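Local coordinates for protein H127A/Y244A mutant of alginate lyase AlyC3 in complex with dimannuronate (Psychromonas sp., PDB 7C8F) that probably cleaves alginate by beta-elimination, as a polysaccharide lyase of family 7 from an Arctic bacterium, at residues 26-31 against 44-49; 101-106 against 251-256; 138-143 against 168-173. One frame throughout, in Å; residues are numbered along the deposited sequence.

Contact 1. Residues 26-31 against 44-49; sequences ESELQI and FALDGN
Leu-29 and Phe-44 face each other as an antiparallel hydrogen-bonded pair, where strand 42-44 ends against strand 27-31 in the beta-sandwich (jelly-roll) fold of family 7 alginate lyases. Two backbone bonds make the pair, Leu-29 N to Phe-44 O at 2.9 Å and Phe-44 N to Leu-29 O at 2.9 Å. Through its alternate residues Glu-28 and Gln-30, strand 27-31 bonds to strand 77-82.

Residues 45-48 form a type I turn closed by Gly-48 N bonding to Ala-45 O at 2.8 Å. A weaker contact crosses the segments, Gly-48 CA to Ser-27 O, a CA-H...O approach of 3.2 Å. At the backbone angles of Gly-48 (phi 82°, psi 5°) any side chain would collide with the carbonyl oxygen of Asp-47, hence the glycine.

Apolar contact gathers round the Phe-44 ring. Ile-31 turns CG1 anti to its backbone N (chi1 -176°), which leaves CG2 to meet the ring edge in its plane, 3.6 Å from Phe-44 CE2. Leu-29 CD2 approaches more loosely, at an oblique angle. Phe-4 adds an edge-to-face ring contact.

The polar part centres on Glu-28. Its OE1 is bonded to His-83 NE2, while Gln-30 NE2 donates almost straight to the anti side of Glu-28 OE2 at 3.0 Å, though well out of the carboxylate plane. The carboxylate is thus held at both oxygens, and the methyl Leu-46 CD2 lies 3.5 Å from Glu-28 OE1.

Contact 2. Residues 101-106 against 251-256; sequences VEIIDP and SEAHFN
Val-101 lies alongside Phe-255 with both side chains pointing the same way, and its methyl CG2 sits on the face of the ring, 3.6 Å from Phe-255 CE2. The next bump is Ile-103, whose CD1 bends over the low profile of Ala-253 to within 3.8 Å of its CB. Val-101, Ile-103, Ala-253 and Phe-255 share one face of the sheet, the inner side of the beta-sandwich alginate lyase fold: Phe-122 packs on Val-101 and Ile-103, Leu-123 on Phe-255, and Val-242 on Ala-253. Three backbone bonds join the strands: Glu-102 N to His-254 O, His-254 N to Glu-102 O, and Ile-104 N to Glu-252 O at 2.9 Å.

Ile-104 shapes the other side of the ladder. With CG1 set anti to its carbonyl carbon (chi1 -55°), its side chain crosses that of His-254 at about a right angle, CG1 over the ring face and 3.7 Å from His-254 CD2, while Ile-104 CB rests 3.9 Å from Glu-252 CG. His-254 NE2 donates to the anti lone pair of Glu-252 OE2 over a short 2.5 Å, the oxygen tilted 19° from the ring plane, and water 1 links His-254 ND1 with Glu-102 OE1. Were an alanine to replace His-254, Ile-104 would probably lose the flat surface beneath its CG1, and Glu-252 OE2 the N-H donated to it. Water 2 bridges Ile-104 O, at 2.7 Å, to Glu-252 N.

Contact 3. Residues 138-143 against 168-173; sequences VPHPLL and ICKGSF. With BEM (beta-D-mannopyranuronic acid), chain D; BEM (beta-D-mannopyranuronic acid), chain C.
His-140 places its ring anti to its own carbonyl carbon (chi1 -51°), whereas Lys-170 turns CG in between backbone N and carbonyl carbon (chi1 69°) and then runs fully extended; the two side chains run antiparallel, Lys-170 CG 3.7 Å from His-140 CE1, and both deliver nitrogen to the same sugar carboxylate. The imidazole is held at both nitrogens. Cys-169 N donates in the ring plane to His-140 NE2 (3.0 Å, 161°), and His-140 ND1 donates to O6B of the chain D mannuronate at 2.8 Å. These bonds fix the rotation of the ring, and the backbone bond makes Cys-169 a second-shell support for a ligand contact.

Lys-170 NZ adds a second donor to the same O6B at 2.9 Å and also reaches O3 of the chain C mannuronate at 2.7 Å. That hydroxyl in turn donates to Pro-139 O over 2.6 Å, so it is gripped from both segments.

Behind these polar groups, Pro-139 crosses Ile-168 at about a right angle, its CD 3.7 Å from Ile-168 CG2. Cys-169 is tied to Cys-183 by a disulfide, and Ile-168 N bonds to His-136 of the second subunit. Arg-77, Gln-117, Gln-124 and Tyr-189 bond to the dimannuronate as well and belong to the same glycan pocket, consistent with the substrate-binding cleft of family 7 alginate lyases.

Contacts 1 and 2 both join antiparallel strands, but in different sheets of the sandwich: contact 1 lies in the sheet containing strands 27-31 and 77-82, contact 2 in the seven-stranded one. Contact 1 is mostly buried, whereas contact 2 has one apolar face turned to the interior and one polar face with waters. Contact 3 is unlike both, a partly buried meeting of two loops at the sugar-binding surface, without strand pairing, with the sugars as part of its chemistry and the second subunit close by. Backbone bonds dominate the first two; side-chain donors to the ligand dominate the third. Contacts 2 and 3 lie on opposite sides of the chain's centre, their own centres about 27 Å apart.

Contact 1. Residues 26-31 against 44-49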
loop_
_atom_site.group_PDB
_atom_site.type_symbol
_atom_site.label_atom_id
_atom_site.label_comp_id
_atom_site.label_asym_id
_atom_site.label_seq_id
_atom_site.Cartn_x
_atom_site.Cartn_y
_atom_site.Cartn_z
ATOM N N GLU B 26 -23.974 4.395 -13.760
ATOM C CA GLU B 26 -22.900 4.288 -12.787
ATOM C C GLU B 26 -21.523 4.102 -13.407
ATOM O O GLU B 26 -20.566 3.944 -12.724
ATOM C CB GLU B 26 -23.178 3.088 -11.878
ATOM C CG GLU B 26 -24.367 3.241 -10.924
ATOM C CD GLU B 26 -24.079 4.182 -9.792
ATOM O OE1 GLU B 26 -23.050 4.025 -9.168
ATOM O OE2 GLU B 26 -24.866 5.079 -9.534
ATOM N N SER B 27 -21.479 4.141 -14.720
ATOM C CA SER B 27 -20.270 3.857 -15.452
ATOM C C SER B 27 -19.932 4.755 -16.616
ATOM O O SER B 27 -20.642 5.657 -16.931
ATOM C CB SER B 27 -20.384 2.444 -16.065
ATOM O OG SER B 27 -20.807 1.471 -15.161
ATOM N N GLU B 28 -18.806 4.449 -17.233
ATOM C CA GLU B 28 -18.369 5.054 -18.474
ATOM C C GLU B 28 -17.985 3.923 -19.419
ATOM O O GLU B 28 -17.837 2.849 -18.980
ATOM C CB GLU B 28 -17.230 6.058 -18.316
ATOM C CG GLU B 28 -15.933 5.498 -17.792
ATOM C CD GLU B 28 -14.927 6.589 -17.528
ATOM O OE1 GLU B 28 -15.291 7.574 -16.909
ATOM O OE2 GLU B 28 -13.804 6.421 -17.961
ATOM N N LEU B 29 -17.844 4.210 -20.701
ATOM C CA LEU B 29 -17.433 3.233 -21.701
ATOM C C LEU B 29 -15.982 3.502 -22.068
ATOM O O LEU B 29 -15.622 4.636 -22.402
ATOM C CB LEU B 29 -18.307 3.331 -22.956
ATOM C CG LEU B 29 -17.965 2.323 -24.057
ATOM C CD1 LEU B 29 -18.276 0.884 -23.620
ATOM C CD2 LEU B 29 -18.715 2.665 -25.344
ATOM N N GLN B 30 -15.145 2.476 -21.956
ATOM C CA GLN B 30 -13.732 2.554 -22.308
ATOM C C GLN B 30 -13.533 1.567 -23.446
ATOM O O GLN B 30 -13.611 0.350 -23.244
ATOM C CB GLN B 30 -12.848 2.216 -21.099
ATOM C CG GLN B 30 -13.130 3.129 -19.900
ATOM C CD GLN B 30 -12.176 2.948 -18.728
ATOM O OE1 GLN B 30 -11.455 1.948 -18.629
ATOM N NE2 GLN B 30 -12.175 3.930 -17.826
ATOM N N ILE B 31 -13.376 2.093 -24.642
ATOM C CA ILE B 31 -13.331 1.277 -25.828
ATOM C C ILE B 31 -12.244 1.660 -26.810
ATOM O O ILE B 31 -12.028 2.784 -27.065
ATOM C CB ILE B 31 -14.718 1.326 -26.502
ATOM C CG1 ILE B 31 -14.822 0.428 -27.720
ATOM C CG2 ILE B 31 -15.119 2.743 -26.830
ATOM C CD1 ILE B 31 -16.217 0.299 -28.213
ATOM N N PHE B 44 -16.151 7.340 -23.334
ATOM C CA PHE B 44 -17.468 7.902 -23.603
ATOM C C PHE B 44 -18.322 7.772 -22.355
ATOM O O PHE B 44 -18.033 6.968 -21.463
ATOM C CB PHE B 44 -18.141 7.221 -24.794
ATOM C CG PHE B 44 -17.318 7.272 -26.049
ATOM C CD1 PHE B 44 -17.292 8.419 -26.830
ATOM C CD2 PHE B 44 -16.550 6.188 -26.437
ATOM C CE1 PHE B 44 -16.524 8.475 -27.981
ATOM C CE2 PHE B 44 -15.782 6.234 -27.589
ATOM C CZ PHE B 44 -15.769 7.382 -28.361
ATOM N N ALA B 45 -19.383 8.574 -22.293
ATOM C CA ALA B 45 -20.270 8.572 -21.139
ATOM C C ALA B 45 -19.503 8.797 -19.837
ATOM O O ALA B 45 -19.748 8.143 -18.819
ATOM C CB ALA B 45 -21.119 7.302 -21.088
ATOM N N LEU B 46 -18.566 9.752 -19.869
ATOM C CA LEU B 46 -17.782 10.066 -18.681
ATOM C C LEU B 46 -18.671 10.432 -17.502
ATOM O O LEU B 46 -18.281 10.247 -16.344
ATOM C CB LEU B 46 -16.803 11.205 -18.976
ATOM C CG LEU B 46 -15.745 10.920 -20.041
ATOM C CD1 LEU B 46 -15.001 12.201 -20.386
ATOM C CD2 LEU B 46 -14.781 9.858 -19.546
ATOM N N ASP B 47 -19.858 10.970 -17.780
ATOM C CA ASP B 47 -20.834 11.346 -16.770
ATOM C C ASP B 47 -21.901 10.285 -16.531
ATOM O O ASP B 47 -22.873 10.551 -15.817
ATOM C CB ASP B 47 -21.496 12.680 -17.151
ATOM C CG ASP B 47 -22.269 12.617 -18.477
ATOM O OD1 ASP B 47 -22.198 11.603 -19.211
ATOM O OD2 ASP B 47 -22.951 13.614 -18.801
ATOM N N GLY B 48 -21.757 9.092 -17.103
ATOM C CA GLY B 48 -22.778 8.088 -16.915
ATOM C C GLY B 48 -23.976 8.218 -17.827
ATOM O O GLY B 48 -24.939 7.459 -17.668
ATOM N N ASN B 49 -23.959 9.153 -18.774
ATOM C CA ASN B 49 -25.079 9.303 -19.694
ATOM C C ASN B 49 -24.739 8.580 -20.984
ATOM O O ASN B 49 -23.955 9.069 -21.804
ATOM C CB ASN B 49 -25.431 10.761 -19.948
ATOM C CG ASN B 49 -26.777 10.890 -20.601
ATOM O OD1 ASN B 49 -27.289 9.919 -21.167
ATOM N ND2 ASN B 49 -27.375 12.069 -20.520
#

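Contact 2. Residues 101-106 against 251-256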
loop_
_atom_site.group_PDB
_atom_site.type_symbol
_atom_site.label_atom_id
_atom_site.label_comp_id
_atom_site.label_asym_id
_atom_site.label_seq_id
_atom_site.Cartn_x
_atom_site.Cartn_y
_atom_site.Cartn_z
ATOM N N VAL B 101 -23.513 -14.135 -18.739
ATOM C CA VAL B 101 -22.734 -14.018 -19.927
ATOM C C VAL B 101 -22.582 -15.280 -20.760
ATOM O O VAL B 101 -22.495 -16.346 -20.245
ATOM C CB VAL B 101 -21.285 -13.668 -19.507
ATOM C CG1 VAL B 101 -20.443 -13.301 -20.700
ATOM C CG2 VAL B 101 -21.261 -12.566 -18.490
ATOM N N GLU B 102 -22.525 -15.076 -22.063
ATOM C CA GLU B 102 -22.236 -16.094 -23.043
ATOM C C GLU B 102 -21.136 -15.586 -23.963
ATOM O O GLU B 102 -21.251 -14.561 -24.523
ATOM C CB GLU B 102 -23.462 -16.442 -23.876
ATOM C CG GLU B 102 -23.211 -17.556 -24.873
ATOM C CD GLU B 102 -24.443 -17.928 -25.669
ATOM O OE1 GLU B 102 -25.509 -17.413 -25.402
ATOM O OE2 GLU B 102 -24.302 -18.733 -26.567
ATOM N N ILE B 103 -20.067 -16.332 -24.088
ATOM C CA ILE B 103 -18.989 -15.997 -25.010
ATOM C C ILE B 103 -19.271 -16.704 -26.330
ATOM O O ILE B 103 -19.495 -17.923 -26.359
ATOM C CB ILE B 103 -17.623 -16.416 -24.435
ATOM C CG1 ILE B 103 -17.438 -15.848 -23.020
ATOM C CG2 ILE B 103 -16.493 -15.966 -25.359
ATOM C CD1 ILE B 103 -17.400 -14.334 -22.962
ATOM N N ILE B 104 -19.266 -15.946 -27.421
ATOM C CA ILE B 104 -19.724 -16.438 -28.715
ATOM C C ILE B 104 -18.537 -16.957 -29.510
ATOM O O ILE B 104 -17.609 -16.201 -29.817
ATOM C CB ILE B 104 -20.458 -15.339 -29.491
ATOM C CG1 ILE B 104 -21.601 -14.772 -28.653
ATOM C CG2 ILE B 104 -20.987 -15.905 -30.805
ATOM C CD1 ILE B 104 -22.637 -15.807 -28.263
ATOM N N ASP B 105 -18.589 -18.250 -29.882
ATOM C CA ASP B 105 -17.607 -18.895 -30.751
ATOM C C ASP B 105 -16.179 -18.524 -30.388
ATOM O O ASP B 105 -15.422 -18.064 -31.254
ATOM C CB ASP B 105 -17.864 -18.527 -32.212
ATOM C CG ASP B 105 -19.115 -19.175 -32.758
ATOM O OD1 ASP B 105 -19.369 -20.345 -32.425
ATOM O OD2 ASP B 105 -19.841 -18.504 -33.532
ATOM N N PRO B 106 -15.764 -18.721 -29.131
ATOM C CA PRO B 106 -14.401 -18.326 -28.747
ATOM C C PRO B 106 -13.311 -19.147 -29.418
ATOM O O PRO B 106 -12.225 -18.620 -29.685
ATOM C CB PRO B 106 -14.392 -18.487 -27.218
ATOM C CG PRO B 106 -15.483 -19.452 -26.928
ATOM C CD PRO B 106 -16.535 -19.241 -27.991
ATOM N N SER B 251 -13.379 -10.988 -30.507
ATOM C CA SER B 251 -14.149 -11.568 -29.421
ATOM C C SER B 251 -15.560 -10.994 -29.426
ATOM O O SER B 251 -15.817 -9.911 -29.961
ATOM C CB SER B 251 -13.487 -11.238 -28.088
ATOM O OG SER B 251 -13.423 -9.831 -27.943
ATOM N N GLU B 252 -16.475 -11.723 -28.795
ATOM C CA GLU B 252 -17.873 -11.327 -28.735
ATOM C C GLU B 252 -18.478 -11.931 -27.482
ATOM O O GLU B 252 -18.461 -13.157 -27.313
ATOM C CB GLU B 252 -18.639 -11.795 -29.978
ATOM C CG GLU B 252 -20.111 -11.449 -29.929
ATOM C CD GLU B 252 -20.820 -11.732 -31.236
ATOM O OE1 GLU B 252 -20.125 -12.017 -32.237
ATOM O OE2 GLU B 252 -22.067 -11.664 -31.257
ATOM N N ALA B 253 -18.987 -11.081 -26.596
ATOM C CA ALA B 253 -19.665 -11.507 -25.383
ATOM C C ALA B 253 -21.076 -10.940 -25.367
ATOM O O ALA B 253 -21.281 -9.756 -25.671
ATOM C CB ALA B 253 -18.912 -11.042 -24.131
ATOM N N HIS B 254 -22.041 -11.780 -24.998
ATOM C CA HIS B 254 -23.441 -11.389 -24.865
ATOM C C HIS B 254 -23.826 -11.428 -23.394
ATOM O O HIS B 254 -23.741 -12.482 -22.755
ATOM C CB HIS B 254 -24.347 -12.311 -25.685
ATOM C CG HIS B 254 -24.202 -12.121 -27.162
ATOM N ND1 HIS B 254 -25.169 -12.526 -28.059
ATOM C CD2 HIS B 254 -23.209 -11.570 -27.903
ATOM C CE1 HIS B 254 -24.778 -12.232 -29.286
ATOM N NE2 HIS B 254 -23.592 -11.654 -29.221
ATOM N N PHE B 255 -24.222 -10.278 -22.848
ATOM C CA PHE B 255 -24.628 -10.173 -21.451
ATOM C C PHE B 255 -26.151 -10.095 -21.392
ATOM O O PHE B 255 -26.740 -9.059 -21.726
ATOM C CB PHE B 255 -24.049 -8.906 -20.822
ATOM C CG PHE B 255 -22.581 -8.992 -20.457
ATOM C CD1 PHE B 255 -21.595 -9.001 -21.434
ATOM C CD2 PHE B 255 -22.191 -8.991 -19.126
ATOM C CE1 PHE B 255 -20.238 -9.057 -21.092
ATOM C CE2 PHE B 255 -20.826 -9.033 -18.774
ATOM C CZ PHE B 255 -19.859 -9.071 -19.757
ATOM N N ASN B 256 -26.792 -11.175 -20.946
ATOM C CA ASN B 256 -28.228 -11.119 -20.693
ATOM C C ASN B 256 -28.546 -10.271 -19.468
ATOM O O ASN B 256 -29.666 -9.760 -19.340
ATOM C CB ASN B 256 -28.763 -12.548 -20.535
ATOM C CG ASN B 256 -30.249 -12.600 -20.247
ATOM O OD1 ASN B 256 -31.073 -12.258 -21.095
ATOM N ND2 ASN B 256 -30.601 -13.067 -19.052
HETATM O O HOH W 1 -26.419 -15.080 -26.939
HETATM O O HOH W 2 -15.663 -14.646 -28.723
#

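Contact 3. Residues 138-143 against 168-173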
loop_
_atom_site.group_PDB
_atom_site.type_symbol
_atom_site.label_atom_id
_atom_site.label_comp_id
_atom_site.label_asym_id
_atom_site.label_seq_id
_atom_site.Cartn_x
_atom_site.Cartn_y
_atom_site.Cartn_z
ATOM N N VAL B 138 -1.111 -0.240 -8.875
ATOM C CA VAL B 138 -0.479 -1.538 -9.094
ATOM C C VAL B 138 -0.958 -2.051 -10.450
ATOM O O VAL B 138 -2.173 -2.154 -10.660
ATOM C CB VAL B 138 -0.825 -2.515 -7.960
ATOM C CG1 VAL B 138 -0.312 -3.924 -8.258
ATOM C CG2 VAL B 138 -0.229 -1.993 -6.652
ATOM N N PRO B 139 -0.057 -2.328 -11.411
ATOM C CA PRO B 139 -0.508 -2.593 -12.790
ATOM C C PRO B 139 -0.950 -4.032 -13.018
ATOM O O PRO B 139 -0.631 -4.638 -14.049
ATOM C CB PRO B 139 0.735 -2.253 -13.624
ATOM C CG PRO B 139 1.865 -2.627 -12.744
ATOM C CD PRO B 139 1.412 -2.272 -11.316
ATOM N N HIS B 140 -1.687 -4.585 -12.054
ATOM C CA HIS B 140 -2.192 -5.945 -12.091
ATOM C C HIS B 140 -3.610 -5.819 -11.542
ATOM O O HIS B 140 -3.806 -5.191 -10.481
ATOM C CB HIS B 140 -1.397 -6.892 -11.183
ATOM C CG HIS B 140 0.091 -6.852 -11.383
ATOM N ND1 HIS B 140 0.715 -7.444 -12.461
ATOM C CD2 HIS B 140 1.078 -6.317 -10.625
ATOM C CE1 HIS B 140 2.024 -7.265 -12.364
ATOM N NE2 HIS B 140 2.272 -6.587 -11.257
ATOM N N PRO B 141 -4.614 -6.393 -12.200
ATOM C CA PRO B 141 -5.956 -6.404 -11.609
ATOM C C PRO B 141 -6.032 -7.405 -10.474
ATOM O O PRO B 141 -5.324 -8.418 -10.458
ATOM C CB PRO B 141 -6.858 -6.832 -12.771
ATOM C CG PRO B 141 -5.977 -7.613 -13.654
ATOM C CD PRO B 141 -4.556 -7.089 -13.492
ATOM N N LEU B 142 -6.908 -7.115 -9.508
ATOM C CA LEU B 142 -7.181 -8.095 -8.467
ATOM C C LEU B 142 -7.767 -9.367 -9.057
ATOM O O LEU B 142 -7.382 -10.473 -8.662
ATOM C CB LEU B 142 -8.137 -7.506 -7.426
ATOM C CG LEU B 142 -8.577 -8.483 -6.332
ATOM C CD1 LEU B 142 -7.387 -8.970 -5.521
ATOM C CD2 LEU B 142 -9.627 -7.858 -5.432
ATOM N N LEU B 143 -8.693 -9.234 -10.007
ATOM C CA LEU B 143 -9.405 -10.374 -10.571
ATOM C C LEU B 143 -9.601 -10.166 -12.058
ATOM O O LEU B 143 -10.035 -9.090 -12.476
ATOM C CB LEU B 143 -10.786 -10.508 -9.904
ATOM C CG LEU B 143 -11.761 -11.483 -10.587
ATOM C CD1 LEU B 143 -11.274 -12.943 -10.449
ATOM C CD2 LEU B 143 -13.176 -11.321 -10.010
ATOM N N ILE B 168 4.100 -4.946 -7.153
ATOM C CA ILE B 168 4.282 -4.602 -8.563
ATOM C C ILE B 168 5.361 -5.509 -9.138
ATOM O O ILE B 168 6.510 -5.483 -8.679
ATOM C CB ILE B 168 4.656 -3.125 -8.734
ATOM C CG1 ILE B 168 3.537 -2.243 -8.189
ATOM C CG2 ILE B 168 4.888 -2.811 -10.214
ATOM C CD1 ILE B 168 3.816 -0.766 -8.326
ATOM N N CYS B 169 4.995 -6.312 -10.144
ATOM C CA CYS B 169 5.869 -7.364 -10.649
ATOM C C CYS B 169 6.320 -7.149 -12.084
ATOM O O CYS B 169 7.034 -8.005 -12.625
ATOM C CB CYS B 169 5.193 -8.740 -10.526
ATOM S SG CYS B 169 5.003 -9.318 -8.845
ATOM N N LYS B 170 5.913 -6.054 -12.718
ATOM C CA LYS B 170 6.318 -5.762 -14.084
ATOM C C LYS B 170 6.378 -4.254 -14.258
ATOM O O LYS B 170 5.905 -3.489 -13.415
ATOM C CB LYS B 170 5.343 -6.370 -15.095
ATOM C CG LYS B 170 3.981 -5.705 -15.095
ATOM C CD LYS B 170 2.951 -6.495 -15.914
ATOM C CE LYS B 170 1.615 -5.767 -15.940
ATOM N NZ LYS B 170 0.559 -6.526 -16.678
ATOM N N GLY B 171 6.958 -3.829 -15.375
ATOM C CA GLY B 171 7.032 -2.419 -15.679
ATOM C C GLY B 171 8.133 -1.707 -14.918
ATOM O O GLY B 171 8.922 -2.292 -14.173
ATOM N N SER B 172 8.165 -0.386 -15.110
ATOM C CA SER B 172 9.252 0.419 -14.564
ATOM C C SER B 172 9.351 0.297 -13.050
ATOM O O SER B 172 10.454 0.360 -12.495
ATOM C CB SER B 172 9.081 1.881 -14.977
ATOM O OG SER B 172 7.823 2.388 -14.564
ATOM N N PHE B 173 8.225 0.120 -12.366
ATOM C CA PHE B 173 8.208 0.062 -10.912
ATOM C C PHE B 173 8.281 -1.362 -10.367
ATOM O O PHE B 173 8.129 -1.557 -9.157
ATOM C CB PHE B 173 6.978 0.795 -10.365
ATOM C CG PHE B 173 6.985 2.277 -10.641
ATOM C CD1 PHE B 173 7.792 3.127 -9.904
ATOM C CD2 PHE B 173 6.191 2.814 -11.640
ATOM C CE1 PHE B 173 7.805 4.490 -10.158
ATOM C CE2 PHE B 173 6.198 4.175 -11.900
ATOM C CZ PHE B 173 7.006 5.012 -11.156
HETATM C C1 BEM D . -2.900 -7.192 -17.778
HETATM C C2 BEM D . -2.766 -8.314 -18.803
HETATM O O2 BEM D . -1.415 -8.429 -19.223
HETATM C C3 BEM D . -3.135 -9.624 -18.149
HETATM O O3 BEM D . -2.835 -10.691 -18.985
HETATM C C4 BEM D . -2.165 -9.831 -17.041
HETATM O O4 BEM D . -2.215 -11.134 -16.541
HETATM C C5 BEM D . -2.439 -8.780 -16.026
HETATM O O5 BEM D . -2.150 -7.559 -16.655
HETATM C C6 BEM D . -1.562 -8.978 -14.857
HETATM O O6B BEM D . -0.524 -8.365 -14.784
HETATM O O6A BEM D . -2.059 -9.583 -13.952
HETATM C C1 BEM C . -3.578 -2.137 -17.859
HETATM C C2 BEM C . -2.371 -2.505 -17.015
HETATM O O2 BEM C . -2.730 -2.545 -15.646
HETATM C C3 BEM C . -1.807 -3.826 -17.468
HETATM O O3 BEM C . -0.786 -4.238 -16.614
HETATM C C4 BEM C . -2.884 -4.897 -17.558
HETATM O O4 BEM C . -2.349 -5.993 -18.293
HETATM C C5 BEM C . -4.083 -4.375 -18.315
HETATM O O5 BEM C . -4.550 -3.140 -17.829
HETATM C C6 BEM C . -5.157 -5.368 -18.109
HETATM O O6B BEM C . -5.993 -5.149 -17.234
HETATM O O6A BEM C . -5.277 -6.266 -18.924
HETATM O O1 BEM C . -4.226 -0.986 -17.349
#